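Local coordinates for flagellar hook-associated protein (PDB 4UT1), which probably serves as a structural protein of the bacterial flagellum, taking part in the junction between the hook and the filament, at residues 464-475 with 538-549; 244-252 with 261-269. All coordinates share one frame; numbering follows the deposited sequence.

Interaction 1: residues 464-475 with 538-549. With EDO (1,2-ethanediol), chain R; EDO (1,2-ethanediol), chain F; EDO (1,2-ethanediol), chain J; EDO (1,2-ethanediol), chain N.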
loop_
_atom_site.group_PDB
_atom_site.type_symbol
_atom_site.label_atom_id
_atom_site.label_comp_id
_atom_site.label_asym_id
_atom_site.label_seq_id
_atom_site.Cartn_x
_atom_site.Cartn_y
_atom_site.Cartn_z
ATOM N N ILE A 464 43.001 -1.702 -0.815
ATOM C CA ILE A 464 41.818 -1.063 -0.253
ATOM C C ILE A 464 40.673 -1.158 -1.267
ATOM O O ILE A 464 40.907 -1.132 -2.478
ATOM C CB ILE A 464 42.097 0.406 0.135
ATOM C CG1 ILE A 464 40.955 0.987 0.994
ATOM C CG2 ILE A 464 42.379 1.272 -1.094
ATOM C CD1 ILE A 464 41.357 2.274 1.715
ATOM N N SER A 465 39.445 -1.293 -0.777
ATOM C CA SER A 465 38.288 -1.314 -1.672
ATOM C C SER A 465 38.071 0.084 -2.252
ATOM O O SER A 465 38.723 1.033 -1.844
ATOM C CB SER A 465 37.041 -1.816 -0.940
ATOM O OG SER A 465 36.637 -0.924 0.088
ATOM N N GLN A 466 37.159 0.228 -3.208
ATOM C CA GLN A 466 37.005 1.523 -3.850
ATOM C C GLN A 466 36.137 2.446 -3.011
ATOM O O GLN A 466 36.092 3.656 -3.234
ATOM C CB GLN A 466 36.426 1.345 -5.265
ATOM C CG GLN A 466 37.391 0.570 -6.166
ATOM C CD GLN A 466 37.049 0.680 -7.637
ATOM O OE1 GLN A 466 37.892 1.062 -8.457
ATOM N NE2 GLN A 466 35.818 0.340 -7.983
ATOM N N GLY A 467 35.457 1.856 -2.039
ATOM C CA GLY A 467 34.700 2.613 -1.059
ATOM C C GLY A 467 33.231 2.669 -1.406
ATOM O O GLY A 467 32.845 2.380 -2.535
ATOM N N SER A 468 32.413 3.029 -0.426
ATOM C CA SER A 468 30.977 3.164 -0.631
ATOM C C SER A 468 30.394 4.127 0.398
ATOM O O SER A 468 31.019 4.409 1.424
ATOM C CB SER A 468 30.289 1.804 -0.537
ATOM O OG SER A 468 30.174 1.409 0.817
ATOM N N VAL A 469 29.190 4.630 0.131
ATOM C CA VAL A 469 28.539 5.553 1.048
ATOM C C VAL A 469 27.138 5.070 1.422
ATOM O O VAL A 469 26.534 4.270 0.719
ATOM C CB VAL A 469 28.437 6.981 0.453
ATOM C CG1 VAL A 469 29.827 7.536 0.160
ATOM C CG2 VAL A 469 27.573 6.968 -0.815
ATOM N N SER A 470 26.657 5.556 2.556
ATOM C CA SER A 470 25.323 5.252 3.047
ATOM C C SER A 470 24.549 6.539 3.250
ATOM O O SER A 470 25.084 7.636 3.058
ATOM C CB SER A 470 25.403 4.464 4.348
ATOM O OG SER A 470 26.255 5.136 5.251
ATOM N N ALA A 471 23.280 6.405 3.641
ATOM C CA ALA A 471 22.401 7.554 3.803
ATOM C C ALA A 471 23.020 8.653 4.656
ATOM O O ALA A 471 23.493 8.402 5.763
ATOM C CB ALA A 471 21.067 7.116 4.398
ATOM N N GLY A 472 23.016 9.870 4.123
ATOM C CA GLY A 472 23.517 11.028 4.833
ATOM C C GLY A 472 25.031 11.149 4.852
ATOM O O GLY A 472 25.580 11.812 5.722
ATOM N N TYR A 473 25.701 10.519 3.893
ATOM C CA TYR A 473 27.147 10.614 3.796
ATOM C C TYR A 473 27.560 12.058 3.529
ATOM O O TYR A 473 26.802 12.844 2.962
ATOM C CB TYR A 473 27.696 9.701 2.683
ATOM C CG TYR A 473 27.549 10.314 1.311
ATOM C CD1 TYR A 473 26.366 10.163 0.591
ATOM C CD2 TYR A 473 28.569 11.067 0.750
ATOM C CE1 TYR A 473 26.218 10.735 -0.646
ATOM C CE2 TYR A 473 28.432 11.639 -0.490
ATOM C CZ TYR A 473 27.243 11.473 -1.182
ATOM O OH TYR A 473 27.101 12.048 -2.415
ATOM N N GLN A 474 28.763 12.397 3.963
ATOM C CA GLN A 474 29.386 13.666 3.635
ATOM C C GLN A 474 30.841 13.421 3.275
ATOM O O GLN A 474 31.511 12.600 3.903
ATOM C CB GLN A 474 29.289 14.646 4.802
ATOM C CG GLN A 474 27.898 15.177 5.025
ATOM C CD GLN A 474 27.841 16.215 6.120
ATOM O OE1 GLN A 474 26.833 16.899 6.272
ATOM N NE2 GLN A 474 28.921 16.338 6.895
ATOM N N LEU A 475 31.325 14.126 2.260
ATOM C CA LEU A 475 32.745 14.091 1.939
ATOM C C LEU A 475 33.369 15.470 2.115
ATOM O O LEU A 475 32.947 16.431 1.484
ATOM C CB LEU A 475 32.962 13.594 0.511
ATOM C CG LEU A 475 32.775 12.101 0.242
ATOM C CD1 LEU A 475 32.888 11.837 -1.256
ATOM C CD2 LEU A 475 33.809 11.275 0.999
ATOM N N ALA A 538 25.737 14.975 11.350
ATOM C CA ALA A 538 27.051 15.480 10.988
ATOM C C ALA A 538 27.060 16.984 10.721
ATOM O O ALA A 538 26.295 17.483 9.901
ATOM C CB ALA A 538 27.564 14.738 9.773
ATOM N N PRO A 539 27.940 17.712 11.414
ATOM C CA PRO A 539 28.161 19.121 11.089
ATOM C C PRO A 539 28.786 19.233 9.709
ATOM O O PRO A 539 29.438 18.281 9.259
ATOM C CB PRO A 539 29.125 19.599 12.182
ATOM C CG PRO A 539 29.008 18.591 13.273
ATOM C CD PRO A 539 28.712 17.290 12.590
ATOM N N SER A 540 28.590 20.368 9.047
ATOM C CA SER A 540 29.134 20.574 7.711
ATOM C C SER A 540 30.646 20.338 7.678
ATOM O O SER A 540 31.362 20.741 8.588
ATOM C CB SER A 540 28.810 21.987 7.218
ATOM O OG SER A 540 29.196 22.156 5.862
ATOM N N GLY A 541 31.122 19.663 6.636
ATOM C CA GLY A 541 32.548 19.473 6.447
ATOM C C GLY A 541 33.146 18.261 7.138
ATOM O O GLY A 541 34.324 17.956 6.945
ATOM N N VAL A 542 32.351 17.565 7.944
ATOM C CA VAL A 542 32.831 16.339 8.586
ATOM C C VAL A 542 32.482 15.101 7.767
ATOM O O VAL A 542 31.321 14.909 7.390
ATOM C CB VAL A 542 32.242 16.159 9.996
ATOM C CG1 VAL A 542 32.851 14.922 10.657
ATOM C CG2 VAL A 542 32.472 17.408 10.831
ATOM N N MET A 543 33.483 14.267 7.493
ATOM C CA MET A 543 33.255 13.016 6.771
ATOM C C MET A 543 32.249 12.159 7.513
ATOM O O MET A 543 32.324 12.011 8.734
ATOM C CB MET A 543 34.565 12.235 6.582
ATOM C CG MET A 543 34.361 10.855 5.944
ATOM S SD MET A 543 35.884 10.013 5.429
ATOM C CE MET A 543 36.540 11.203 4.265
ATOM N N ASN A 544 31.289 11.618 6.773
ATOM C CA ASN A 544 30.236 10.808 7.356
ATOM C C ASN A 544 29.734 9.779 6.352
ATOM O O ASN A 544 29.702 10.047 5.151
ATOM C CB ASN A 544 29.098 11.724 7.834
ATOM C CG ASN A 544 28.045 10.992 8.633
ATOM O OD1 ASN A 544 28.329 10.406 9.685
ATOM N ND2 ASN A 544 26.802 11.060 8.160
ATOM N N GLY A 545 29.376 8.592 6.837
ATOM C CA GLY A 545 28.792 7.560 5.999
ATOM C C GLY A 545 29.695 6.962 4.933
ATOM O O GLY A 545 29.218 6.510 3.891
ATOM N N VAL A 546 30.995 6.947 5.201
ATOM C CA VAL A 546 31.983 6.391 4.283
ATOM C C VAL A 546 32.497 5.053 4.792
ATOM O O VAL A 546 32.880 4.932 5.956
ATOM C CB VAL A 546 33.158 7.347 4.082
ATOM C CG1 VAL A 546 34.249 6.695 3.197
ATOM C CG2 VAL A 546 32.668 8.645 3.452
ATOM N N SER A 547 32.471 4.042 3.925
ATOM C CA SER A 547 32.981 2.720 4.279
ATOM C C SER A 547 34.102 2.301 3.345
ATOM O O SER A 547 34.006 2.467 2.126
ATOM C CB SER A 547 31.875 1.668 4.250
ATOM O OG SER A 547 30.948 1.866 5.310
ATOM N N VAL A 548 35.160 1.743 3.923
ATOM C CA VAL A 548 36.242 1.146 3.131
ATOM C C VAL A 548 36.747 -0.138 3.784
ATOM O O VAL A 548 36.658 -0.297 5.007
ATOM C CB VAL A 548 37.438 2.115 2.946
ATOM C CG1 VAL A 548 37.044 3.284 2.077
ATOM C CG2 VAL A 548 37.974 2.612 4.307
ATOM N N SER A 549 37.284 -1.046 2.968
ATOM C CA SER A 549 37.894 -2.270 3.485
ATOM C C SER A 549 39.353 -2.345 3.067
ATOM O O SER A 549 39.680 -2.075 1.919
ATOM C CB SER A 549 37.154 -3.516 2.990
ATOM O OG SER A 549 35.837 -3.553 3.506
HETATM C C1 EDO R . 21.155 10.604 0.790
HETATM O O1 EDO R . 20.978 9.727 1.912
HETATM C C2 EDO R . 21.939 11.829 1.242
HETATM O O2 EDO R . 23.283 11.455 1.564
HETATM C C1 EDO F . 23.304 1.959 2.787
HETATM O O1 EDO F . 23.116 2.211 1.392
HETATM C C2 EDO F . 22.166 2.580 3.585
HETATM O O2 EDO F . 22.016 3.958 3.233
HETATM C C1 EDO J . 36.455 4.141 -10.217
HETATM O O1 EDO J . 37.389 3.424 -9.386
HETATM C C2 EDO J . 36.568 5.634 -9.926
HETATM O O2 EDO J . 36.133 6.387 -11.060
HETATM C C1 EDO N . 25.419 1.568 -2.007
HETATM O O1 EDO N . 25.459 2.966 -1.705
HETATM C C2 EDO N . 26.744 1.181 -2.655
HETATM O O2 EDO N . 26.852 -0.244 -2.664
HETATM O O HOH W 1 29.018 3.510 4.571
#
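Q474 reaches across to the type II turn P539-V542, and its single amide nitrogen serves two carbonyls there. Q474 NE2 donates hydrogen bonds to V542 O (2.8 Å), in that carbonyl's plane on a lone pair, and to P539 O (3.1 Å), from above the plane. The turn's own V542 N meets P539 O from the opposite face. Glutamine suits this place because its chain, extended beyond CG, spans the gap. N544 works in the reverse direction: with CG anti to the backbone N (chi1 -172°), N544 ND2 bonds to G472 O at 2.8 Å, while OD1 takes bonds from S533 N and Q536 NE2, so both ends of the amide are held. The segments pair antiparallel, S468 with S547 and Q474 with N544 hydrogen-bonded, V469 with V546 non-hydrogen-bonded. Next in the chain after N544, G545 has positive phi and forms with V546 a G1 beta bulge facing I531; its bare CA fits against Y473. S465 OG stands in for a backbone acceptor, 3.0 Å from S549 N. L475 CD2 meets V546 CG2 at 3.8 Å, the two side chains crossing at about a right angle. Strand 463-470 edges a sheet in which 546-551 runs next to 527-533, and V546 and V548 pack on I562 of strand 559-564, in another sheet.

Interaction 2: residues 244-252 with 261-269. With EDO (1,2-ethanediol), chain E; EDO (1,2-ethanediol), chain O.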
loop_
_atom_site.group_PDB
_atom_site.type_symbol
_atom_site.label_atom_id
_atom_site.label_comp_id
_atom_site.label_asym_id
_atom_site.label_seq_id
_atom_site.Cartn_x
_atom_site.Cartn_y
_atom_site.Cartn_z
ATOM N N ALA A 244 -47.168 0.016 3.750
ATOM C CA ALA A 244 -46.139 1.035 3.601
ATOM C C ALA A 244 -44.792 0.380 3.255
ATOM O O ALA A 244 -44.510 -0.742 3.665
ATOM C CB ALA A 244 -46.009 1.864 4.876
ATOM N N SER A 245 -43.989 1.078 2.475
ATOM C CA SER A 245 -42.628 0.607 2.204
ATOM C C SER A 245 -41.594 1.660 2.603
ATOM O O SER A 245 -41.911 2.846 2.732
ATOM C CB SER A 245 -42.478 0.233 0.727
ATOM O OG SER A 245 -42.417 1.387 -0.099
ATOM N N TYR A 246 -40.355 1.210 2.810
ATOM C CA TYR A 246 -39.252 2.095 3.148
ATOM C C TYR A 246 -38.301 2.232 1.960
ATOM O O TYR A 246 -37.976 1.245 1.307
ATOM C CB TYR A 246 -38.476 1.568 4.358
ATOM C CG TYR A 246 -39.182 1.633 5.697
ATOM C CD1 TYR A 246 -40.281 0.831 5.967
ATOM C CD2 TYR A 246 -38.717 2.470 6.709
ATOM C CE1 TYR A 246 -40.918 0.879 7.190
ATOM C CE2 TYR A 246 -39.349 2.522 7.942
ATOM C CZ TYR A 246 -40.446 1.719 8.177
ATOM O OH TYR A 246 -41.082 1.755 9.397
ATOM N N GLN A 247 -37.848 3.451 1.693
ATOM C CA GLN A 247 -36.940 3.708 0.585
ATOM C C GLN A 247 -35.482 3.660 1.016
ATOM O O GLN A 247 -35.109 4.289 1.988
ATOM C CB GLN A 247 -37.227 5.073 -0.035
ATOM C CG GLN A 247 -38.203 5.032 -1.191
ATOM C CD GLN A 247 -37.840 6.029 -2.273
ATOM O OE1 GLN A 247 -37.929 5.732 -3.470
ATOM N NE2 GLN A 247 -37.420 7.222 -1.859
ATOM N N LEU A 248 -34.667 2.915 0.283
ATOM C CA LEU A 248 -33.226 2.966 0.483
ATOM C C LEU A 248 -32.642 3.966 -0.496
ATOM O O LEU A 248 -33.253 4.268 -1.528
ATOM C CB LEU A 248 -32.587 1.589 0.281
ATOM C CG LEU A 248 -33.149 0.454 1.141
ATOM C CD1 LEU A 248 -32.499 -0.861 0.777
ATOM C CD2 LEU A 248 -32.990 0.757 2.652
ATOM N N ALA A 249 -31.458 4.481 -0.181
ATOM C CA ALA A 249 -30.729 5.301 -1.133
ATOM C C ALA A 249 -29.240 4.993 -1.062
ATOM O O ALA A 249 -28.756 4.438 -0.071
ATOM C CB ALA A 249 -30.981 6.778 -0.876
ATOM N N THR A 250 -28.518 5.337 -2.119
ATOM C CA THR A 250 -27.067 5.365 -2.041
ATOM C C THR A 250 -26.629 6.813 -1.854
ATOM O O THR A 250 -27.193 7.735 -2.451
ATOM C CB THR A 250 -26.376 4.775 -3.294
ATOM O OG1 THR A 250 -26.806 5.476 -4.463
ATOM C CG2 THR A 250 -26.674 3.288 -3.456
ATOM N N VAL A 251 -25.630 7.006 -1.004
ATOM C CA VAL A 251 -25.000 8.299 -0.828
ATOM C C VAL A 251 -23.499 8.044 -0.641
ATOM O O VAL A 251 -23.089 6.914 -0.372
ATOM C CB VAL A 251 -25.566 9.059 0.388
ATOM C CG1 VAL A 251 -27.066 9.262 0.231
ATOM C CG2 VAL A 251 -25.277 8.289 1.653
ATOM N N ALA A 252 -22.695 9.084 -0.800
ATOM C CA ALA A 252 -21.253 8.954 -0.556
ATOM C C ALA A 252 -21.051 8.459 0.869
ATOM O O ALA A 252 -21.698 8.956 1.804
ATOM C CB ALA A 252 -20.545 10.279 -0.782
ATOM N N THR A 261 -22.425 4.193 -0.115
ATOM C CA THR A 261 -22.905 3.291 0.909
ATOM C C THR A 261 -24.432 3.323 0.847
ATOM O O THR A 261 -25.009 4.158 0.148
ATOM C CB THR A 261 -22.388 3.691 2.308
ATOM O OG1 THR A 261 -22.797 2.715 3.273
ATOM C CG2 THR A 261 -22.922 5.059 2.713
ATOM N N ILE A 262 -25.081 2.397 1.541
ATOM C CA ILE A 262 -26.539 2.334 1.543
ATOM C C ILE A 262 -27.115 3.029 2.781
ATOM O O ILE A 262 -26.585 2.902 3.887
ATOM C CB ILE A 262 -27.027 0.880 1.505
ATOM C CG1 ILE A 262 -26.262 0.090 0.435
ATOM C CG2 ILE A 262 -28.526 0.824 1.282
ATOM C CD1 ILE A 262 -26.398 0.659 -0.948
ATOM N N VAL A 263 -28.192 3.780 2.590
ATOM C CA VAL A 263 -28.865 4.411 3.703
ATOM C C VAL A 263 -30.353 4.178 3.577
ATOM O O VAL A 263 -30.860 3.856 2.491
ATOM C CB VAL A 263 -28.592 5.936 3.771
ATOM C CG1 VAL A 263 -27.097 6.204 3.854
ATOM C CG2 VAL A 263 -29.203 6.658 2.570
ATOM N N SER A 264 -31.043 4.328 4.698
ATOM C CA SER A 264 -32.502 4.362 4.684
ATOM C C SER A 264 -32.976 5.784 4.953
ATOM O O SER A 264 -32.410 6.486 5.790
ATOM C CB SER A 264 -33.079 3.396 5.709
ATOM O OG SER A 264 -32.710 3.774 7.021
ATOM N N LYS A 265 -34.004 6.205 4.224
ATOM C CA LYS A 265 -34.516 7.563 4.325
ATOM C C LYS A 265 -35.878 7.588 5.012
ATOM O O LYS A 265 -36.576 8.599 4.981
ATOM C CB LYS A 265 -34.609 8.203 2.937
ATOM C CG LYS A 265 -33.299 8.171 2.154
ATOM C CD LYS A 265 -33.308 9.157 0.992
ATOM C CE LYS A 265 -33.340 10.597 1.488
ATOM N NZ LYS A 265 -32.146 10.935 2.323
ATOM N N GLY A 266 -36.239 6.477 5.648
ATOM C CA GLY A 266 -37.525 6.363 6.320
ATOM C C GLY A 266 -38.580 5.809 5.376
ATOM O O GLY A 266 -38.253 5.247 4.336
ATOM N N VAL A 267 -39.852 5.962 5.727
ATOM C CA VAL A 267 -40.919 5.487 4.851
ATOM C C VAL A 267 -40.926 6.257 3.549
ATOM O O VAL A 267 -40.608 7.448 3.518
ATOM C CB VAL A 267 -42.309 5.617 5.499
ATOM C CG1 VAL A 267 -42.410 4.714 6.706
ATOM C CG2 VAL A 267 -42.575 7.059 5.871
ATOM N N ALA A 268 -41.300 5.571 2.474
ATOM C CA ALA A 268 -41.363 6.181 1.158
ATOM C C ALA A 268 -42.489 7.207 1.083
ATOM O O ALA A 268 -43.552 7.015 1.673
ATOM C CB ALA A 268 -41.546 5.112 0.082
ATOM N N GLY A 269 -42.234 8.297 0.365
ATOM C CA GLY A 269 -43.225 9.327 0.115
ATOM C C GLY A 269 -43.370 10.363 1.212
ATOM O O GLY A 269 -44.266 11.204 1.156
HETATM C C1 EDO E . -39.722 3.293 -3.165
HETATM O O1 EDO E . -40.513 2.999 -4.310
HETATM C C2 EDO E . -40.390 2.802 -1.887
HETATM O O2 EDO E . -40.077 1.431 -1.613
HETATM C C1 EDO O . -22.178 3.296 7.705
HETATM O O1 EDO O . -21.476 4.530 7.873
HETATM C C2 EDO O . -21.923 2.790 6.292
HETATM O O2 EDO O . -23.155 2.811 5.553
#
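Q247 faces both K265 and G266, the two residues of a beta bulge in the antiparallel hairpin of strands 244-252 and 260-265. Its backbone serves each in turn: K265 N donates to Q247 O at 3.1 Å, and Q247 N donates to G266 O at 3.2 Å. G266, with phi 91°, takes a conformation that suits a residue without a side chain. The register shifts by one across the bulge, and the methylene CG of Q247 comes to rest 3.6 Å from A268 CB, so the start of this polar side chain packs as an apolar one.

V263 gathers the apolar contacts of one face of the hairpin. V263 CG1 meets V251 CG2 at 3.5 Å, the two side chains crossing at about a right angle, and V263 CG2 lies against A249 CB. The beta-branched valines V251 and V263 and the methyl of A249 thus bring their carbons together here, and Y278 of the neighbouring strand 277-278 also touches V263.

T261 pairs with V251 through two backbone bonds, the one from T261 N to V251 O being 2.8 Å long. Its OG1 stands anti to the backbone N (chi1 -175°) and bonds to D281 OD1, leaving the methyl CG2 to face V251. Threonine therefore supplies a polar and an apolar branch from one position.

On the other face, L248 and I262 pack on V173 of helix 134-193, and T250 OG1 bonds to T170 OG1 of that helix, which seats this face on helix 134-193. T250 CG2 touches I262 CD1 at 3.6 Å. Beyond the bulge, V267 CG1 makes a CH-pi contact over one face of the Y246 ring, 4.0 Å from its centroid and 16° off the ring normal.

The two interactions share no element and lie on opposite sides of the chain's centre, their centres about 65 Å apart. Both pair antiparallel strands, yet differently. Interaction 1 joins segments far apart in sequence within the D3 domain; it lies at the surface, and side-chain amides and a serine hydroxyl add to its backbone bonds. Interaction 2 is a local hairpin, more deeply buried, whose cross-strand bonds are all between backbone atoms, with mostly aliphatic contacts on both faces. Its sheet leans on helix 134-193, whereas the strands of interaction 1 pack on another sheet. Both have a bulge at a glycine with positive phi, but that of G266 lies between the paired segments, whereas that of G545 faces strand 527-533.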